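Local structure of nitrate regulatory protein (Klebsiella oxytoca, 4AKK) at residues L208-G213 and E260-V265; K368-A373 and Q401-I406; S375-M378 and G382-E385. The protein acts as a nitrate- and nitrite-responsive positive regulator of the nasFEDCBA operon, binding the terminator site in the nasF leader RNA to cause transcription antitermination. All blocks are in the same frame, centred on the assembly; numbering follows the deposited sequence.

Contact 1: L208-G213 and E260-V265; sequences LGFARG and EQLRRV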
loop_
_atom_site.group_PDB
_atom_site.type_symbol
_atom_site.label_atom_id
_atom_site.label_comp_id
_atom_site.label_asym_id
_atom_site.label_seq_id
_atom_site.Cartn_x
_atom_site.Cartn_y
_atom_site.Cartn_z
ATOM N N LEU A 208 25.540 12.730 -16.846
ATOM C CA LEU A 208 26.686 11.887 -16.603
ATOM C C LEU A 208 26.994 11.034 -17.837
ATOM O O LEU A 208 28.104 11.052 -18.360
ATOM C CB LEU A 208 26.402 10.990 -15.398
ATOM C CG LEU A 208 27.432 9.905 -15.118
ATOM C CD1 LEU A 208 28.783 10.532 -14.851
ATOM C CD2 LEU A 208 26.989 9.030 -13.945
ATOM N N GLY A 209 25.997 10.301 -18.314
ATOM C CA GLY A 209 26.171 9.450 -19.474
ATOM C C GLY A 209 26.630 10.208 -20.710
ATOM O O GLY A 209 27.532 9.762 -21.417
ATOM N N PHE A 210 26.001 11.348 -20.983
ATOM C CA PHE A 210 26.354 12.127 -22.165
ATOM C C PHE A 210 27.709 12.809 -22.001
ATOM O O PHE A 210 28.422 13.035 -22.973
ATOM C CB PHE A 210 25.264 13.156 -22.504
ATOM C CG PHE A 210 24.003 12.544 -23.070
ATOM C CD1 PHE A 210 24.036 11.813 -24.251
ATOM C CD2 PHE A 210 22.781 12.709 -22.425
ATOM C CE1 PHE A 210 22.872 11.249 -24.774
ATOM C CE2 PHE A 210 21.617 12.158 -22.945
ATOM C CZ PHE A 210 21.664 11.420 -24.116
ATOM N N ALA A 211 28.064 13.143 -20.768
ATOM C CA ALA A 211 29.354 13.756 -20.520
ATOM C C ALA A 211 30.483 12.744 -20.746
ATOM O O ALA A 211 31.558 13.101 -21.242
ATOM C CB ALA A 211 29.414 14.339 -19.122
ATOM N N ARG A 212 30.232 11.483 -20.396
ATOM C CA ARG A 212 31.210 10.414 -20.586
ATOM C C ARG A 212 31.315 9.992 -22.040
ATOM O O ARG A 212 32.327 9.444 -22.456
ATOM C CB ARG A 212 30.816 9.169 -19.781
ATOM C CG ARG A 212 30.978 9.294 -18.287
ATOM C CD ARG A 212 30.334 8.107 -17.569
ATOM N NE ARG A 212 30.622 8.144 -16.139
ATOM C CZ ARG A 212 30.065 7.348 -15.236
ATOM N NH1 ARG A 212 29.166 6.447 -15.607
ATOM N NH2 ARG A 212 30.407 7.461 -13.956
ATOM N N GLY A 213 30.252 10.212 -22.803
ATOM C CA GLY A 213 30.189 9.697 -24.157
ATOM C C GLY A 213 29.771 8.233 -24.177
ATOM O O GLY A 213 29.874 7.560 -25.208
ATOM N N GLU A 260 12.761 13.576 -25.385
ATOM C CA GLU A 260 12.359 12.258 -25.836
ATOM C C GLU A 260 13.366 11.632 -26.796
ATOM O O GLU A 260 13.662 10.441 -26.701
ATOM C CB GLU A 260 10.954 12.294 -26.439
ATOM C CG GLU A 260 9.857 12.121 -25.396
ATOM C CD GLU A 260 8.472 12.470 -25.925
ATOM O OE1 GLU A 260 8.346 12.754 -27.137
ATOM O OE2 GLU A 260 7.511 12.462 -25.123
ATOM N N GLN A 261 13.901 12.433 -27.710
ATOM C CA GLN A 261 14.908 11.935 -28.650
ATOM C C GLN A 261 16.200 11.559 -27.946
ATOM O O GLN A 261 16.830 10.545 -28.264
ATOM C CB GLN A 261 15.222 12.987 -29.709
ATOM C CG GLN A 261 14.042 13.362 -30.579
ATOM C CD GLN A 261 14.362 14.552 -31.480
ATOM O OE1 GLN A 261 15.073 15.474 -31.078
ATOM N NE2 GLN A 261 13.836 14.534 -32.700
ATOM N N LEU A 262 16.615 12.403 -27.007
ATOM C CA LEU A 262 17.837 12.131 -26.257
ATOM C C LEU A 262 17.681 10.891 -25.358
ATOM O O LEU A 262 18.635 10.157 -25.144
ATOM C CB LEU A 262 18.266 13.367 -25.457
ATOM C CG LEU A 262 18.770 14.533 -26.331
ATOM C CD1 LEU A 262 19.006 15.813 -25.527
ATOM C CD2 LEU A 262 20.034 14.119 -27.046
ATOM N N ARG A 263 16.475 10.649 -24.853
ATOM C CA ARG A 263 16.240 9.447 -24.055
ATOM C C ARG A 263 16.471 8.217 -24.926
ATOM O O ARG A 263 17.135 7.260 -24.519
ATOM C CB ARG A 263 14.820 9.431 -23.491
ATOM C CG ARG A 263 14.564 10.363 -22.307
ATOM C CD ARG A 263 13.074 10.318 -21.978
ATOM N NE ARG A 263 12.724 10.997 -20.737
ATOM C CZ ARG A 263 11.479 11.111 -20.281
ATOM N NH1 ARG A 263 10.467 10.591 -20.966
ATOM N NH2 ARG A 263 11.239 11.747 -19.140
ATOM N N ARG A 264 15.936 8.260 -26.138
ATOM C CA ARG A 264 16.070 7.143 -27.059
ATOM C C ARG A 264 17.524 6.890 -27.426
ATOM O O ARG A 264 17.961 5.737 -27.527
ATOM C CB ARG A 264 15.226 7.363 -28.314
ATOM C CG ARG A 264 15.394 6.244 -29.315
ATOM C CD ARG A 264 14.422 6.351 -30.478
ATOM N NE ARG A 264 14.903 5.564 -31.611
ATOM C CZ ARG A 264 14.987 4.236 -31.621
ATOM N NH1 ARG A 264 14.618 3.532 -30.556
ATOM N NH2 ARG A 264 15.445 3.609 -32.699
ATOM N N VAL A 265 18.284 7.965 -27.612
ATOM C CA VAL A 265 19.714 7.826 -27.883
ATOM C C VAL A 265 20.435 7.135 -26.720
ATOM O O VAL A 265 21.173 6.167 -26.911
ATOM C CB VAL A 265 20.388 9.200 -28.174
ATOM C CG1 VAL A 265 21.903 9.068 -28.167
ATOM C CG2 VAL A 265 19.897 9.775 -29.502
#
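Phe210 reaches across from helix 180-212 to Leu262 and Val265 of helix 257-267, whose backbone stays well apart, the CA of Phe210 lying 9.4 Å from that of Leu262. It gives the largest share of the buried surface, Leu262 about half as much and Val265 less. A phenyl ring suits this place because it is long and rigid enough to bridge such a separation with one side chain. CG is turned anti to its own carbonyl carbon (chi1 -72°), and the ring then extends toward helix 257-267, meeting it edge first. CZ, the far corner of the ring, comes 3.4 Å from Leu262 O, which lies in the plane of the ring. The same CZ is 4.1 Å from Leu262 CB. One corner over, CE1 approaches Val265 CG1 at 4.1 Å. Leu262 and Val265 lie three residues apart and so come on the same side of their helix; Leu262 offers its carbonyl O and CB, Val265 a branch methyl. More of the ring's environment comes from helix 277-312, through Thr278, Ala279 and Trp282, while Phe215 meets it edge-to-face. Helix 180-212 ends two residues after Phe210, at Arg212, and Gly213 has positive phi, a backbone state that glycine takes easily. Nearby, Arg263 forms a salt bridge with Glu202, a second tie between these two helices of the nitrate-sensing NIT region. With no hydrogen bond between the segments, the contact rests on shape and on the weakly polar C-H edge at Leu262 O, and probably sets the helix spacing less strictly than a directional bond would.

Contact 2: K368-A373 and Q401-I406; sequences KLIEKA and QRMVEI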
loop_
_atom_site.group_PDB
_atom_site.type_symbol
_atom_site.label_atom_id
_atom_site.label_comp_id
_atom_site.label_asym_id
_atom_site.label_seq_id
_atom_site.Cartn_x
_atom_site.Cartn_y
_atom_site.Cartn_z
ATOM N N LYS A 368 17.360 -9.183 -11.059
ATOM C CA LYS A 368 17.280 -10.642 -11.154
ATOM C C LYS A 368 16.007 -11.047 -11.899
ATOM O O LYS A 368 16.011 -11.938 -12.756
ATOM C CB LYS A 368 17.279 -11.285 -9.760
ATOM C CG LYS A 368 17.127 -12.809 -9.806
ATOM C CD LYS A 368 16.137 -13.313 -8.767
ATOM C CE LYS A 368 16.591 -12.976 -7.360
ATOM N NZ LYS A 368 15.962 -13.867 -6.350
ATOM N N LEU A 369 14.911 -10.390 -11.559
ATOM C CA LEU A 369 13.652 -10.620 -12.251
ATOM C C LEU A 369 13.730 -10.252 -13.722
ATOM O O LEU A 369 13.234 -10.985 -14.579
ATOM C CB LEU A 369 12.539 -9.842 -11.570
ATOM C CG LEU A 369 12.311 -10.331 -10.147
ATOM C CD1 LEU A 369 11.405 -9.383 -9.370
ATOM C CD2 LEU A 369 11.740 -11.742 -10.182
ATOM N N ILE A 370 14.365 -9.117 -14.016
ATOM C CA ILE A 370 14.516 -8.667 -15.388
ATOM C C ILE A 370 15.414 -9.603 -16.199
ATOM O O ILE A 370 15.161 -9.849 -17.380
ATOM C CB ILE A 370 15.062 -7.223 -15.458
ATOM C CG1 ILE A 370 14.003 -6.229 -14.959
ATOM C CG2 ILE A 370 15.434 -6.882 -16.872
ATOM C CD1 ILE A 370 14.561 -4.883 -14.510
ATOM N N GLU A 371 16.468 -10.121 -15.569
ATOM C CA GLU A 371 17.350 -11.072 -16.243
ATOM C C GLU A 371 16.593 -12.357 -16.600
ATOM O O GLU A 371 16.664 -12.841 -17.733
ATOM C CB GLU A 371 18.587 -11.378 -15.391
ATOM C CG GLU A 371 19.558 -10.198 -15.251
ATOM C CD GLU A 371 20.061 -9.696 -16.587
ATOM O OE1 GLU A 371 20.138 -10.501 -17.541
ATOM O OE2 GLU A 371 20.376 -8.493 -16.688
ATOM N N LYS A 372 15.860 -12.895 -15.631
ATOM C CA LYS A 372 14.959 -14.025 -15.889
ATOM C C LYS A 372 13.967 -13.782 -17.042
ATOM O O LYS A 372 13.817 -14.620 -17.935
ATOM C CB LYS A 372 14.185 -14.378 -14.627
ATOM C CG LYS A 372 14.980 -15.098 -13.550
ATOM C CD LYS A 372 14.141 -15.183 -12.272
ATOM C CE LYS A 372 14.745 -16.111 -11.231
ATOM N NZ LYS A 372 14.319 -17.522 -11.434
ATOM N N ALA A 373 13.271 -12.651 -17.025
ATOM C CA ALA A 373 12.371 -12.335 -18.136
ATOM C C ALA A 373 13.114 -12.277 -19.474
ATOM O O ALA A 373 12.598 -12.729 -20.500
ATOM C CB ALA A 373 11.618 -11.046 -17.882
ATOM N N GLN A 401 4.250 0.931 -17.283
ATOM C CA GLN A 401 4.681 0.199 -16.098
ATOM C C GLN A 401 6.208 0.184 -16.044
ATOM O O GLN A 401 6.873 0.462 -17.044
ATOM C CB GLN A 401 4.136 -1.229 -16.125
ATOM C CG GLN A 401 2.611 -1.309 -16.191
ATOM C CD GLN A 401 2.092 -2.734 -16.109
ATOM O OE1 GLN A 401 2.736 -3.610 -15.523
ATOM N NE2 GLN A 401 0.916 -2.972 -16.685
ATOM N N ARG A 402 6.762 -0.127 -14.877
ATOM C CA ARG A 402 8.207 -0.238 -14.738
ATOM C C ARG A 402 8.640 -1.527 -15.423
ATOM O O ARG A 402 7.834 -2.435 -15.586
ATOM C CB ARG A 402 8.612 -0.246 -13.270
ATOM C CG ARG A 402 8.053 0.905 -12.426
ATOM C CD ARG A 402 8.441 0.692 -10.956
ATOM N NE ARG A 402 9.892 0.709 -10.792
ATOM C CZ ARG A 402 10.562 0.058 -9.845
ATOM N NH1 ARG A 402 9.919 -0.686 -8.948
ATOM N NH2 ARG A 402 11.886 0.148 -9.803
ATOM N N MET A 403 9.895 -1.590 -15.854
ATOM C CA MET A 403 10.445 -2.803 -16.467
ATOM C C MET A 403 10.313 -4.021 -15.539
ATOM O O MET A 403 10.042 -5.122 -15.998
ATOM C CB MET A 403 11.921 -2.602 -16.878
ATOM C CG MET A 403 12.169 -1.769 -18.177
ATOM S SD MET A 403 13.916 -1.731 -18.735
ATOM C CE MET A 403 14.155 -3.431 -19.234
ATOM N N VAL A 404 10.504 -3.832 -14.236
ATOM C CA VAL A 404 10.415 -4.968 -13.326
ATOM C C VAL A 404 8.988 -5.502 -13.238
ATOM O O VAL A 404 8.784 -6.706 -13.066
ATOM C CB VAL A 404 10.990 -4.675 -11.920
ATOM C CG1 VAL A 404 10.215 -3.561 -11.222
ATOM C CG2 VAL A 404 11.012 -5.962 -11.082
ATOM N N GLU A 405 8.008 -4.611 -13.392
ATOM C CA GLU A 405 6.593 -5.006 -13.429
ATOM C C GLU A 405 6.275 -5.793 -14.694
ATOM O O GLU A 405 5.566 -6.781 -14.648
ATOM C CB GLU A 405 5.675 -3.787 -13.316
ATOM C CG GLU A 405 5.732 -3.095 -11.966
ATOM C CD GLU A 405 5.060 -1.726 -11.977
ATOM O OE1 GLU A 405 4.992 -1.105 -13.061
ATOM O OE2 GLU A 405 4.605 -1.267 -10.903
ATOM N N ILE A 406 6.813 -5.356 -15.825
ATOM C CA ILE A 406 6.691 -6.123 -17.059
ATOM C C ILE A 406 7.316 -7.491 -16.877
ATOM O O ILE A 406 6.770 -8.494 -17.320
ATOM C CB ILE A 406 7.432 -5.435 -18.226
ATOM C CG1 ILE A 406 6.833 -4.056 -18.515
ATOM C CG2 ILE A 406 7.445 -6.346 -19.462
ATOM C CD1 ILE A 406 5.313 -4.062 -18.720
#
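In the helical ANTAR domain, helix 360-380 packs through Leu369 and Ile370 against the first turn of helix 403-412, where Met403 and Val404 receive them. The backbones come close here, with the CA atoms of Ile370 and Val404 5.9 Å apart; the compact Val404 fits such an approach and lets Ile370 reach the valine backbone. Leu369 CD1 touches Val404 CG2 at 3.8 Å, and these two side chains cross at a slant. With chi1 at 62°, Val404 sets CG1 between its backbone N and carbonyl carbon and leaves CG2 anti to N, directed at the leucine; CG1 lies 3.7 Å above the guanidinium plane of Arg402, toward the rim. Ile370 CG1 is 4.1 Å from Val404 CA, and CD1 at the end of the chain is 4.2 Å from Met403 CB.

The start of helix 403-412 is organised by Arg402 at the N-cap. Its backbone N donates to Glu405 OE1 over 2.7 Å at 158°, reaching the oxygen from above the carboxylate plane, 37° out of it. This is one half of a capping box; arginine offers no side-chain acceptor for the other half, and its guanidinium forms a salt bridge with Glu366 on helix 360-380 instead. The flexible Met403 reaches Gln221, Val224 and Asp228 of helix 217-240, and Ile370 also touches Gln221, which places this apolar patch where the RNA-binding ANTAR domain abuts the NIT receptor. Ile406 faces Leu392 and Ala396 of helix 385-399, and also packs on Thr412 of the second subunit.

Contact 3: S375-M378 and G382-E385; sequences SVLM and GMQE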
loop_
_atom_site.group_PDB
_atom_site.type_symbol
_atom_site.label_atom_id
_atom_site.label_comp_id
_atom_site.label_asym_id
_atom_site.label_seq_id
_atom_site.Cartn_x
_atom_site.Cartn_y
_atom_site.Cartn_z
ATOM N N SER A 375 15.829 -13.983 -20.292
ATOM C CA SER A 375 16.077 -15.376 -20.655
ATOM C C SER A 375 14.847 -16.024 -21.279
ATOM O O SER A 375 14.964 -16.784 -22.237
ATOM C CB SER A 375 16.529 -16.179 -19.439
ATOM O OG SER A 375 17.589 -15.505 -18.785
ATOM N N VAL A 376 13.670 -15.720 -20.738
ATOM C CA VAL A 376 12.435 -16.273 -21.282
ATOM C C VAL A 376 12.266 -15.879 -22.741
ATOM O O VAL A 376 11.917 -16.711 -23.577
ATOM C CB VAL A 376 11.191 -15.833 -20.479
ATOM C CG1 VAL A 376 9.916 -16.108 -21.280
ATOM C CG2 VAL A 376 11.152 -16.545 -19.124
ATOM N N LEU A 377 12.507 -14.607 -23.041
ATOM C CA LEU A 377 12.429 -14.118 -24.412
ATOM C C LEU A 377 13.544 -14.707 -25.279
ATOM O O LEU A 377 13.346 -14.985 -26.459
ATOM C CB LEU A 377 12.484 -12.588 -24.440
ATOM C CG LEU A 377 11.345 -11.864 -23.708
ATOM C CD1 LEU A 377 11.567 -10.370 -23.661
ATOM C CD2 LEU A 377 10.014 -12.188 -24.357
ATOM N N MET A 378 14.715 -14.903 -24.688
ATOM C CA MET A 378 15.850 -15.426 -25.435
ATOM C C MET A 378 15.623 -16.883 -25.844
ATOM O O MET A 378 16.100 -17.325 -26.890
ATOM C CB MET A 378 17.144 -15.270 -24.634
ATOM C CG MET A 378 17.694 -13.842 -24.621
ATOM S SD MET A 378 18.884 -13.542 -23.297
ATOM C CE MET A 378 20.267 -14.564 -23.799
ATOM N N GLY A 382 13.598 -16.629 -29.293
ATOM C CA GLY A 382 14.792 -16.527 -30.113
ATOM C C GLY A 382 15.386 -15.138 -30.201
ATOM O O GLY A 382 16.040 -14.795 -31.188
ATOM N N MET A 383 15.170 -14.336 -29.167
ATOM C CA MET A 383 15.686 -12.979 -29.153
ATOM C C MET A 383 17.137 -12.956 -28.700
ATOM O O MET A 383 17.559 -13.792 -27.899
ATOM C CB MET A 383 14.842 -12.093 -28.232
ATOM C CG MET A 383 13.486 -11.706 -28.792
ATOM S SD MET A 383 12.739 -10.380 -27.819
ATOM C CE MET A 383 11.133 -10.265 -28.582
ATOM N N GLN A 384 17.897 -11.998 -29.225
ATOM C CA GLN A 384 19.229 -11.709 -28.708
ATOM C C GLN A 384 19.073 -11.008 -27.360
ATOM O O GLN A 384 18.016 -10.460 -27.067
ATOM C CB GLN A 384 20.000 -10.819 -29.684
ATOM C CG GLN A 384 19.950 -11.297 -31.132
ATOM C CD GLN A 384 20.516 -12.696 -31.298
ATOM O OE1 GLN A 384 21.635 -12.979 -30.869
ATOM N NE2 GLN A 384 19.742 -13.583 -31.925
ATOM N N GLU A 385 20.120 -11.016 -26.545
ATOM C CA GLU A 385 20.019 -10.461 -25.198
ATOM C C GLU A 385 19.632 -8.980 -25.175
ATOM O O GLU A 385 18.735 -8.577 -24.432
ATOM C CB GLU A 385 21.311 -10.681 -24.415
ATOM C CG GLU A 385 21.208 -10.214 -22.978
ATOM C CD GLU A 385 22.482 -10.430 -22.193
ATOM O OE1 GLU A 385 23.458 -10.960 -22.767
ATOM O OE2 GLU A 385 22.503 -10.064 -20.997
#
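Met378, in the last turns of helix 360-380, lies against the returning chain at Met383 and Glu385 along most of its length. CB is 3.6 Å from Met383 O, and CG comes nearer to the same oxygen, 3.3 Å away. SD then packs over the backbone of Glu385, 3.8 Å from its CA. A bend at the last torsion (chi3 68°) brings the terminal methyl CE to 4.1 Å from Glu385 CB. An unbranched, pliable methionine can follow such a curved path.

The two segments border the short connection between helix 360-380 and helix 385-399 in the ANTAR domain, a helix-loop-helix link. Met383 N donates a weak but straight bond to Leu377 O, 3.3 Å long at 168°, and Gly382 just before it has positive phi, which glycine tolerates readily. Gln384 occupies the N-cap of the next helix, its N bonded to the side chain of Gln387. On the inner side Met383 SD rests 4.0 Å from Leu377 CB, while Met383 continues onto Ala391 and Leu377 onto Leu392, so that apolar residues line the bend. The carboxylate of Glu385 forms a salt bridge with Lys374.

Contact 1 comes first along the chain, within the NIT region; contacts 2 and 3 follow in the ANTAR domain. Contact 1 lies about 23 Å from contact 2 and 26 Å from contact 3, centre to centre, and touches neither. Contacts 2 and 3 are about 13 Å apart between centres and share helix 360-380: the connection at contact 3 falls between the two segments that contact 2 brings together. Glu371 and Glu385, one from each, come close, and both form a salt bridge with Lys374, which probably eases their repulsion. Helix 217-240, which packs on contact 2, lies in sequence between the segments of contact 1, consistent with coupling between receptor and effector.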